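Local coordinates for alpha-1,3-glucanase (Bacillus circulans, PDB 5ZRU), which probably hydrolyses alpha-1,3-glucan as a family GH87 glycoside hydrolase, this chain being its catalytic unit with bound calcium and zinc ions, at residues Thr19-Gly30 with Gly61-Glu72. Residues are numbered along the deposited sequence; the frame is centred on the assembly and turned at random.
With CA (calcium ion), chain M.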
loop_
_atom_site.group_PDB
_atom_site.type_symbol
_atom_site.label_atom_id
_atom_site.label_comp_id
_atom_site.label_asym_id
_atom_site.label_seq_id
_atom_site.Cartn_x
_atom_site.Cartn_y
_atom_site.Cartn_z
ATOM N N THR A 19 -0.481 -0.234 18.096
ATOM C CA THR A 19 -0.127 -1.629 18.264
ATOM C C THR A 19 -1.262 -2.462 17.708
ATOM O O THR A 19 -2.406 -1.999 17.611
ATOM C CB THR A 19 0.124 -2.007 19.737
ATOM O OG1 THR A 19 -1.065 -1.768 20.502
ATOM C CG2 THR A 19 1.292 -1.207 20.298
ATOM N N ARG A 20 -0.947 -3.693 17.336
ATOM C CA ARG A 20 -1.930 -4.531 16.673
ATOM C C ARG A 20 -2.551 -5.536 17.630
ATOM O O ARG A 20 -1.853 -6.179 18.421
ATOM C CB ARG A 20 -1.339 -5.292 15.491
ATOM C CG ARG A 20 -2.426 -6.147 14.883
ATOM C CD ARG A 20 -2.074 -6.701 13.582
ATOM N NE ARG A 20 -1.711 -5.661 12.641
ATOM C CZ ARG A 20 -1.319 -5.941 11.412
ATOM N NH1 ARG A 20 -1.283 -7.210 11.033
ATOM N NH2 ARG A 20 -0.975 -4.971 10.575
ATOM N N TYR A 21 -3.866 -5.664 17.541
ATOM C CA TYR A 21 -4.643 -6.708 18.199
ATOM C C TYR A 21 -5.168 -7.613 17.087
ATOM O O TYR A 21 -6.159 -7.282 16.428
ATOM C CB TYR A 21 -5.754 -6.075 19.035
ATOM C CG TYR A 21 -5.165 -5.396 20.246
ATOM C CD1 TYR A 21 -4.618 -4.115 20.164
ATOM C CD2 TYR A 21 -5.081 -6.071 21.455
ATOM C CE1 TYR A 21 -4.036 -3.522 21.264
ATOM C CE2 TYR A 21 -4.519 -5.484 22.561
ATOM C CZ TYR A 21 -3.998 -4.216 22.466
ATOM O OH TYR A 21 -3.429 -3.662 23.583
ATOM N N ASP A 22 -4.486 -8.741 16.856
ATOM C CA ASP A 22 -4.737 -9.540 15.662
ATOM C C ASP A 22 -5.622 -10.737 15.993
ATOM O O ASP A 22 -6.093 -10.920 17.122
ATOM C CB ASP A 22 -3.424 -9.996 15.002
ATOM C CG ASP A 22 -3.520 -10.074 13.452
ATOM O OD1 ASP A 22 -4.560 -10.550 12.916
ATOM O OD2 ASP A 22 -2.553 -9.663 12.757
ATOM N N THR A 23 -5.816 -11.579 14.976
ATOM C CA THR A 23 -6.870 -12.589 15.012
ATOM C C THR A 23 -6.722 -13.522 16.205
ATOM O O THR A 23 -7.693 -13.788 16.923
ATOM C CB THR A 23 -6.859 -13.377 13.704
ATOM O OG1 THR A 23 -7.075 -12.478 12.609
ATOM C CG2 THR A 23 -7.946 -14.425 13.706
ATOM N N ASP A 24 -5.509 -14.018 16.446
ATOM C CA ASP A 24 -5.324 -15.015 17.491
ATOM C C ASP A 24 -5.307 -14.415 18.892
ATOM O O ASP A 24 -5.437 -15.166 19.863
ATOM C CB ASP A 24 -4.041 -15.805 17.231
ATOM C CG ASP A 24 -4.111 -16.618 15.940
ATOM O OD1 ASP A 24 -5.103 -17.353 15.755
ATOM O OD2 ASP A 24 -3.183 -16.515 15.112
ATOM N N ASP A 25 -5.152 -13.093 19.019
ATOM C CA ASP A 25 -5.274 -12.422 20.313
ATOM C C ASP A 25 -6.720 -12.308 20.784
ATOM O O ASP A 25 -6.954 -11.950 21.946
ATOM C CB ASP A 25 -4.670 -11.013 20.252
ATOM C CG ASP A 25 -3.172 -11.010 19.991
ATOM O OD1 ASP A 25 -2.469 -11.914 20.484
ATOM O OD2 ASP A 25 -2.696 -10.078 19.293
ATOM N N ALA A 26 -7.692 -12.592 19.928
ATOM C CA ALA A 26 -9.086 -12.328 20.248
ATOM C C ALA A 26 -9.762 -13.549 20.845
ATOM O O ALA A 26 -9.531 -14.683 20.413
ATOM C CB ALA A 26 -9.861 -11.894 19.004
ATOM N N ALA A 27 -10.618 -13.300 21.828
ATOM C CA ALA A 27 -11.635 -14.265 22.206
ATOM C C ALA A 27 -12.805 -14.173 21.231
ATOM O O ALA A 27 -13.216 -13.074 20.840
ATOM C CB ALA A 27 -12.111 -14.002 23.634
ATOM N N ARG A 28 -13.333 -15.330 20.836
ATOM C CA ARG A 28 -14.448 -15.433 19.902
ATOM C C ARG A 28 -15.688 -15.948 20.620
ATOM O O ARG A 28 -15.596 -16.853 21.451
ATOM C CB ARG A 28 -14.138 -16.408 18.759
ATOM C CG ARG A 28 -12.842 -16.194 18.042
ATOM C CD ARG A 28 -12.760 -17.120 16.837
ATOM N NE ARG A 28 -12.518 -18.520 17.188
ATOM C CZ ARG A 28 -11.324 -19.013 17.513
ATOM N NH1 ARG A 28 -10.261 -18.217 17.562
ATOM N NH2 ARG A 28 -11.191 -20.303 17.800
ATOM N N GLY A 29 -16.853 -15.419 20.268
ATOM C CA GLY A 29 -18.038 -15.974 20.890
ATOM C C GLY A 29 -19.298 -15.676 20.114
ATOM O O GLY A 29 -19.278 -15.029 19.063
ATOM N N GLY A 30 -20.403 -16.206 20.643
ATOM C CA GLY A 30 -21.721 -15.900 20.130
ATOM C C GLY A 30 -21.991 -16.373 18.721
ATOM O O GLY A 30 -22.952 -15.908 18.101
ATOM N N GLY A 61 -24.979 -11.425 17.355
ATOM C CA GLY A 61 -24.352 -11.847 18.595
ATOM C C GLY A 61 -22.935 -12.370 18.459
ATOM O O GLY A 61 -22.229 -12.472 19.474
ATOM N N SER A 62 -22.501 -12.710 17.244
ATOM C CA SER A 62 -21.127 -13.139 17.025
ATOM C C SER A 62 -20.173 -11.989 17.317
ATOM O O SER A 62 -20.422 -10.848 16.920
ATOM C CB SER A 62 -20.934 -13.607 15.579
ATOM O OG SER A 62 -21.855 -14.632 15.234
ATOM N N TYR A 63 -19.068 -12.284 17.996
ATOM C CA TYR A 63 -18.161 -11.205 18.352
ATOM C C TYR A 63 -16.720 -11.690 18.389
ATOM O O TYR A 63 -16.438 -12.880 18.557
ATOM C CB TYR A 63 -18.534 -10.584 19.704
ATOM C CG TYR A 63 -18.361 -11.517 20.887
ATOM C CD1 TYR A 63 -17.128 -11.655 21.513
ATOM C CD2 TYR A 63 -19.437 -12.236 21.386
ATOM C CE1 TYR A 63 -16.962 -12.500 22.598
ATOM C CE2 TYR A 63 -19.288 -13.077 22.479
ATOM C CZ TYR A 63 -18.048 -13.204 23.079
ATOM O OH TYR A 63 -17.887 -14.041 24.159
ATOM N N ALA A 64 -15.814 -10.728 18.226
ATOM C CA ALA A 64 -14.401 -10.856 18.553
ATOM C C ALA A 64 -14.065 -9.807 19.604
ATOM O O ALA A 64 -14.490 -8.652 19.498
ATOM C CB ALA A 64 -13.512 -10.660 17.320
ATOM N N GLN A 65 -13.299 -10.203 20.613
ATOM C CA GLN A 65 -13.044 -9.337 21.751
ATOM C C GLN A 65 -11.572 -9.412 22.125
ATOM O O GLN A 65 -10.985 -10.496 22.156
ATOM C CB GLN A 65 -13.939 -9.739 22.928
ATOM C CG GLN A 65 -13.748 -8.966 24.210
ATOM C CD GLN A 65 -14.825 -9.313 25.226
ATOM O OE1 GLN A 65 -16.011 -9.360 24.894
ATOM N NE2 GLN A 65 -14.414 -9.573 26.467
ATOM N N TRP A 66 -10.978 -8.252 22.403
ATOM C CA TRP A 66 -9.587 -8.153 22.806
ATOM C C TRP A 66 -9.487 -7.466 24.160
ATOM O O TRP A 66 -10.326 -6.632 24.509
ATOM C CB TRP A 66 -8.765 -7.349 21.794
ATOM C CG TRP A 66 -8.549 -8.015 20.477
ATOM C CD1 TRP A 66 -7.488 -8.790 20.124
ATOM C CD2 TRP A 66 -9.386 -7.927 19.324
ATOM N NE1 TRP A 66 -7.619 -9.210 18.823
ATOM C CE2 TRP A 66 -8.772 -8.687 18.306
ATOM C CE3 TRP A 66 -10.600 -7.290 19.053
ATOM C CZ2 TRP A 66 -9.334 -8.832 17.044
ATOM C CZ3 TRP A 66 -11.160 -7.442 17.797
ATOM C CH2 TRP A 66 -10.527 -8.206 16.811
ATOM N N THR A 67 -8.445 -7.804 24.911
ATOM C CA THR A 67 -8.117 -7.113 26.151
ATOM C C THR A 67 -6.856 -6.286 25.947
ATOM O O THR A 67 -5.826 -6.816 25.522
ATOM C CB THR A 67 -7.920 -8.097 27.307
ATOM O OG1 THR A 67 -9.092 -8.896 27.444
ATOM C CG2 THR A 67 -7.692 -7.344 28.616
ATOM N N ILE A 68 -6.944 -4.990 26.257
ATOM C CA ILE A 68 -5.810 -4.093 26.053
ATOM C C ILE A 68 -4.641 -4.541 26.916
ATOM O O ILE A 68 -4.803 -4.829 28.109
ATOM C CB ILE A 68 -6.221 -2.651 26.369
ATOM C CG1 ILE A 68 -7.442 -2.264 25.531
ATOM C CG2 ILE A 68 -5.061 -1.702 26.125
ATOM C CD1 ILE A 68 -7.184 -2.343 24.020
ATOM N N ARG A 69 -3.453 -4.593 26.318
ATOM C CA ARG A 69 -2.250 -5.067 26.988
ATOM C C ARG A 69 -1.656 -3.996 27.901
ATOM O O ARG A 69 -1.928 -2.803 27.738
ATOM C CB ARG A 69 -1.200 -5.473 25.959
ATOM C CG ARG A 69 -1.617 -6.533 24.969
ATOM C CD ARG A 69 -0.518 -6.698 23.925
ATOM N NE ARG A 69 -0.956 -7.549 22.837
ATOM C CZ ARG A 69 -1.207 -7.123 21.607
ATOM N NH1 ARG A 69 -1.033 -5.845 21.287
ATOM N NH2 ARG A 69 -1.612 -7.989 20.691
ATOM N N PRO A 70 -0.828 -4.401 28.869
ATOM C CA PRO A 70 -0.080 -3.418 29.668
ATOM C C PRO A 70 0.699 -2.454 28.783
ATOM O O PRO A 70 1.300 -2.846 27.782
ATOM C CB PRO A 70 0.863 -4.288 30.507
ATOM C CG PRO A 70 0.168 -5.605 30.620
ATOM C CD PRO A 70 -0.595 -5.785 29.323
ATOM N N GLY A 71 0.674 -1.179 29.156
ATOM C CA GLY A 71 1.392 -0.165 28.419
ATOM C C GLY A 71 0.808 0.207 27.073
ATOM O O GLY A 71 1.428 0.994 26.351
ATOM N N GLU A 72 -0.355 -0.320 26.706
ATOM C CA GLU A 72 -0.965 -0.038 25.412
ATOM C C GLU A 72 -2.325 0.629 25.612
ATOM O O GLU A 72 -2.731 0.943 26.735
ATOM C CB GLU A 72 -1.081 -1.324 24.583
ATOM C CG GLU A 72 0.275 -1.920 24.272
ATOM C CD GLU A 72 0.208 -3.165 23.420
ATOM O OE1 GLU A 72 -0.822 -3.401 22.742
ATOM O OE2 GLU A 72 1.202 -3.915 23.440
HETATM CA CA CA M . -5.411 -12.260 10.812
HETATM O O HOH W 1 -6.276 -9.439 23.445
HETATM O O HOH W 2 -3.707 -13.459 12.138
#
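The guanidinium of Arg69 lies flat over one face of the Tyr21 ring, planes 12° apart and CZ 4.1 Å from the centroid, a cation-pi stack. The side chain, extended to NE (chi3 -171°), carries the group where three partners lie near its plane: NH1 and NH2 both grip Arg20 O, NH2 meets Asp25 OD2 at 2.7 Å, and NH1 takes the syn lone pair of Glu72 OE1. That oxygen also accepts from Thr19 OG1, above the carboxylate plane. At the ring's hydroxyl edge, in its plane, Arg69 N donates almost straight to Tyr21 OH (2.9 Å, 174°). Alanine in place of Arg69 would probably uncover the Tyr21 face, leave Asp25 and Glu72 without their shared cation and rob Arg20 O of both donors.

Trp66 is sandwiched between Tyr21 CB and Ala26 CB, while NE1 donates to Asp22 O (2.9 Å) in the ring plane. Asp22 and Thr23 bind calcium with Ser50, Arg53, Asp169 and water, so the indole probably helps hold this backbone. Strand 27-29 pairs antiparallel with 63-67 at the margin of D1, where Gly29 CA packs on Tyr63. Stacking and charge thus probably hold one end, backbone pairing the other.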